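Local coordinates for ribulose-5-phosphate reductase 1 (Staphylococcus aureus, PDB 6XHK), which catalyses the NADPH-dependent reduction of D-ribulose 5-phosphate to D-ribitol 5-phosphate, a step in the biosynthesis of poly(ribitol phosphate) wall teichoic acid, at residues L221-A226 with D244-E249. Residues are numbered along the deposited sequence; the frame is centred on the assembly and turned at random.
Sequences LTFDHA and DYISPE
Phe-223 and Ser-247 share the one backbone hydrogen bond between 221-226 and 244-249. The Ser-247 amide gives it to Phe-223 O at 2.8 Å, and it is nearly straight (163° at the hydrogen). Ser-247 OG adds a weak bond to Phe-223 O at 3.2 Å. With chi1 at -73°, OG stands beside its own backbone N, and both donors of Ser-247 meet one carbonyl. Thr-222 OG1 lies 2.6 Å from Ser-247 OG.

The apolar part centres on the Phe-223 ring. Ile-246 CA sits over one face as a CH-pi contact, 4.1 Å from the centroid of the Phe-223 ring. Ile-246 CB touches CE2 of Phe-223 at 3.6 Å, and Tyr-245 CB reaches CE1 of that ring at 3.9 Å. Ile-246 CG1 lies anti to the backbone N (chi1 -172°), next to Phe-223 O; the extended chain carries CD1 on toward Asp-224 O.

Asp-224 turns CB away from 244-249, and its OD2 takes a hydrogen bond from Asn-165 ND2. Ile-246 also packs on Ile-252, and Phe-223 on Thr-166. The contact thus joins the residues leading into strand 225-228 to the last turn of helix 232-245 and the loop that leaves it, within the beta-alpha-beta unit of the Rossmann-type domain that strand 251-254 completes.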
ATOM      1  N   LEU A 221      29.211  -1.567   7.192  1.00107.25           N
ATOM      2  CA  LEU A 221      28.186  -0.896   6.420  1.00100.63           C
ATOM      3  C   LEU A 221      27.389  -0.006   7.349  1.00108.98           C
ATOM      4  O   LEU A 221      27.138  -0.357   8.507  1.00116.77           O
ATOM      5  CB  LEU A 221      27.283  -1.922   5.742  1.00110.79           C
ATOM      6  CG  LEU A 221      26.288  -1.470   4.675  1.00103.55           C
ATOM      7  CD1 LEU A 221      27.016  -0.933   3.440  1.00 93.80           C
ATOM      8  CD2 LEU A 221      25.442  -2.666   4.338  1.00 99.06           C
ATOM      9  N   THR A 222      27.010   1.168   6.851  1.00118.12           N
ATOM     10  CA  THR A 222      26.418   2.125   7.770  1.00127.43           C
ATOM     11  C   THR A 222      25.416   3.032   7.067  1.00127.75           C
ATOM     12  O   THR A 222      25.522   3.291   5.865  1.00146.56           O
ATOM     13  CB  THR A 222      27.500   2.967   8.441  1.00128.96           C
ATOM     14  OG1 THR A 222      26.895   3.747   9.477  1.00145.19           O
ATOM     15  CG2 THR A 222      28.181   3.887   7.418  1.00111.98           C
ATOM     16  N   PHE A 223      24.469   3.539   7.859  1.00103.34           N
ATOM     17  CA  PHE A 223      23.363   4.378   7.408  1.00 93.47           C
ATOM     18  C   PHE A 223      22.741   5.035   8.634  1.00 96.32           C
ATOM     19  O   PHE A 223      22.893   4.541   9.756  1.00 91.99           O
ATOM     20  CB  PHE A 223      22.301   3.555   6.677  1.00 88.80           C
ATOM     21  CG  PHE A 223      21.841   2.345   7.449  1.00 87.22           C
ATOM     22  CD1 PHE A 223      22.494   1.127   7.324  1.00 87.19           C
ATOM     23  CD2 PHE A 223      20.739   2.434   8.301  1.00 86.13           C
ATOM     24  CE1 PHE A 223      22.054   0.024   8.036  1.00 94.41           C
ATOM     25  CE2 PHE A 223      20.301   1.340   9.013  1.00 85.08           C
ATOM     26  CZ  PHE A 223      20.955   0.133   8.883  1.00 85.12           C
ATOM     27  N   ASP A 224      21.999   6.131   8.415  1.00 92.02           N
ATOM     28  CA  ASP A 224      21.450   6.895   9.530  1.00 92.90           C
ATOM     29  C   ASP A 224      19.936   6.848   9.685  1.00 93.98           C
ATOM     30  O   ASP A 224      19.436   7.256  10.741  1.00102.64           O
ATOM     31  CB  ASP A 224      21.898   8.373   9.471  1.00100.95           C
ATOM     32  CG  ASP A 224      21.794   8.984   8.089  1.00117.94           C
ATOM     33  OD1 ASP A 224      22.190   8.320   7.108  1.00127.07           O
ATOM     34  OD2 ASP A 224      21.299  10.128   7.983  1.00130.03           O
ATOM     35  N   HIS A 225      19.192   6.374   8.691  1.00 90.97           N
ATOM     36  CA  HIS A 225      17.735   6.335   8.779  1.00 87.11           C
ATOM     37  C   HIS A 225      17.272   5.054   8.098  1.00 91.72           C
ATOM     38  O   HIS A 225      17.809   4.684   7.049  1.00 89.99           O
ATOM     39  CB  HIS A 225      17.088   7.535   8.079  1.00 89.66           C
ATOM     40  CG  HIS A 225      17.041   8.781   8.903  1.00 90.15           C
ATOM     41  ND1 HIS A 225      18.174   9.400   9.382  1.00 96.95           N
ATOM     42  CD2 HIS A 225      15.998   9.531   9.325  1.00 98.21           C
ATOM     43  CE1 HIS A 225      17.833  10.472  10.071  1.00102.35           C
ATOM     44  NE2 HIS A 225      16.517  10.574  10.055  1.00104.17           N
ATOM     45  N   ALA A 226      16.272   4.383   8.663  1.00 89.19           N
ATOM     46  CA  ALA A 226      15.875   3.095   8.101  1.00 81.75           C
ATOM     47  C   ALA A 226      14.365   2.947   8.120  1.00 91.12           C
ATOM     48  O   ALA A 226      13.667   3.638   8.864  1.00 88.11           O
ATOM     49  CB  ALA A 226      16.535   1.932   8.837  1.00107.55           C
ATOM     50  N   ASP A 244      21.019  -3.240  15.056  1.00103.80           N
ATOM     51  CA  ASP A 244      22.448  -3.543  15.180  1.00 91.09           C
ATOM     52  C   ASP A 244      23.303  -2.720  14.230  1.00 91.31           C
ATOM     53  O   ASP A 244      24.385  -2.258  14.611  1.00132.22           O
ATOM     54  CB  ASP A 244      22.719  -5.030  14.963  1.00 91.30           C
ATOM     55  CG  ASP A 244      22.113  -5.894  16.042  1.00131.02           C
ATOM     56  OD1 ASP A 244      21.211  -5.428  16.764  1.00138.98           O
ATOM     57  OD2 ASP A 244      22.580  -7.035  16.214  1.00139.53           O
ATOM     58  N   TYR A 245      22.852  -2.527  12.995  1.00 90.73           N
ATOM     59  CA  TYR A 245      23.715  -1.923  11.985  1.00 89.98           C
ATOM     60  C   TYR A 245      23.570  -0.404  11.868  1.00 90.27           C
ATOM     61  O   TYR A 245      24.404   0.233  11.216  1.00 91.43           O
ATOM     62  CB  TYR A 245      23.462  -2.571  10.607  1.00 88.47           C
ATOM     63  CG  TYR A 245      24.030  -3.980  10.437  1.00 89.10           C
ATOM     64  CD1 TYR A 245      23.302  -5.097  10.839  1.00 88.45           C
ATOM     65  CD2 TYR A 245      25.318  -4.186   9.912  1.00 90.78           C
ATOM     66  CE1 TYR A 245      23.815  -6.378  10.711  1.00 89.46           C
ATOM     67  CE2 TYR A 245      25.848  -5.464   9.777  1.00 91.72           C
ATOM     68  CZ  TYR A 245      25.087  -6.556  10.184  1.00102.50           C
ATOM     69  OH  TYR A 245      25.590  -7.829  10.059  1.00107.19           O
ATOM     70  N   ILE A 246      22.572   0.206  12.480  1.00 83.19           N
ATOM     71  CA  ILE A 246      22.277   1.604  12.181  1.00 82.99           C
ATOM     72  C   ILE A 246      23.235   2.517  12.944  1.00 99.08           C
ATOM     73  O   ILE A 246      23.616   2.237  14.093  1.00 83.25           O
ATOM     74  CB  ILE A 246      20.792   1.926  12.481  1.00 81.73           C
ATOM     75  CG1 ILE A 246      20.437   3.329  11.988  1.00 81.82           C
ATOM     76  CG2 ILE A 246      20.448   1.767  13.965  1.00 80.98           C
ATOM     77  CD1 ILE A 246      19.038   3.704  12.243  1.00 80.85           C
ATOM     78  N   SER A 247      23.630   3.617  12.302  1.00 90.73           N
ATOM     79  CA  SER A 247      24.466   4.609  12.966  1.00 88.97           C
ATOM     80  C   SER A 247      23.825   5.085  14.270  1.00 95.10           C
ATOM     81  O   SER A 247      22.590   5.176  14.366  1.00 93.09           O
ATOM     82  CB  SER A 247      24.727   5.808  12.049  1.00 86.05           C
ATOM     83  OG  SER A 247      25.643   5.465  11.022  1.00 87.63           O
ATOM     84  N   PRO A 248      24.625   5.403  15.285  1.00 98.15           N
ATOM     85  CA  PRO A 248      24.057   5.842  16.562  1.00 88.72           C
ATOM     86  C   PRO A 248      23.340   7.169  16.417  1.00 83.81           C
ATOM     87  O   PRO A 248      23.739   8.033  15.631  1.00 92.99           O
ATOM     88  CB  PRO A 248      25.276   5.959  17.462  1.00 84.40           C
ATOM     89  CG  PRO A 248      26.255   5.047  16.859  1.00 84.98           C
ATOM     90  CD  PRO A 248      26.066   5.152  15.395  1.00 98.67           C
ATOM     91  N   GLU A 249      22.262   7.300  17.184  1.00 83.06           N
ATOM     92  CA  GLU A 249      21.314   8.403  17.133  1.00 97.41           C
ATOM     93  C   GLU A 249      20.456   8.376  15.878  1.00 99.32           C
ATOM     94  O   GLU A 249      19.778   9.361  15.578  1.00106.73           O
ATOM     95  CB  GLU A 249      22.016   9.759  17.283  1.00106.19           C
ATOM     96  CG  GLU A 249      22.306  10.115  18.737  1.00124.49           C
ATOM     97  CD  GLU A 249      22.703  11.569  18.936  1.00154.78           C
ATOM     98  OE1 GLU A 249      23.831  11.950  18.535  1.00159.26           O
ATOM     99  OE2 GLU A 249      21.875  12.330  19.491  1.00170.59           O
TER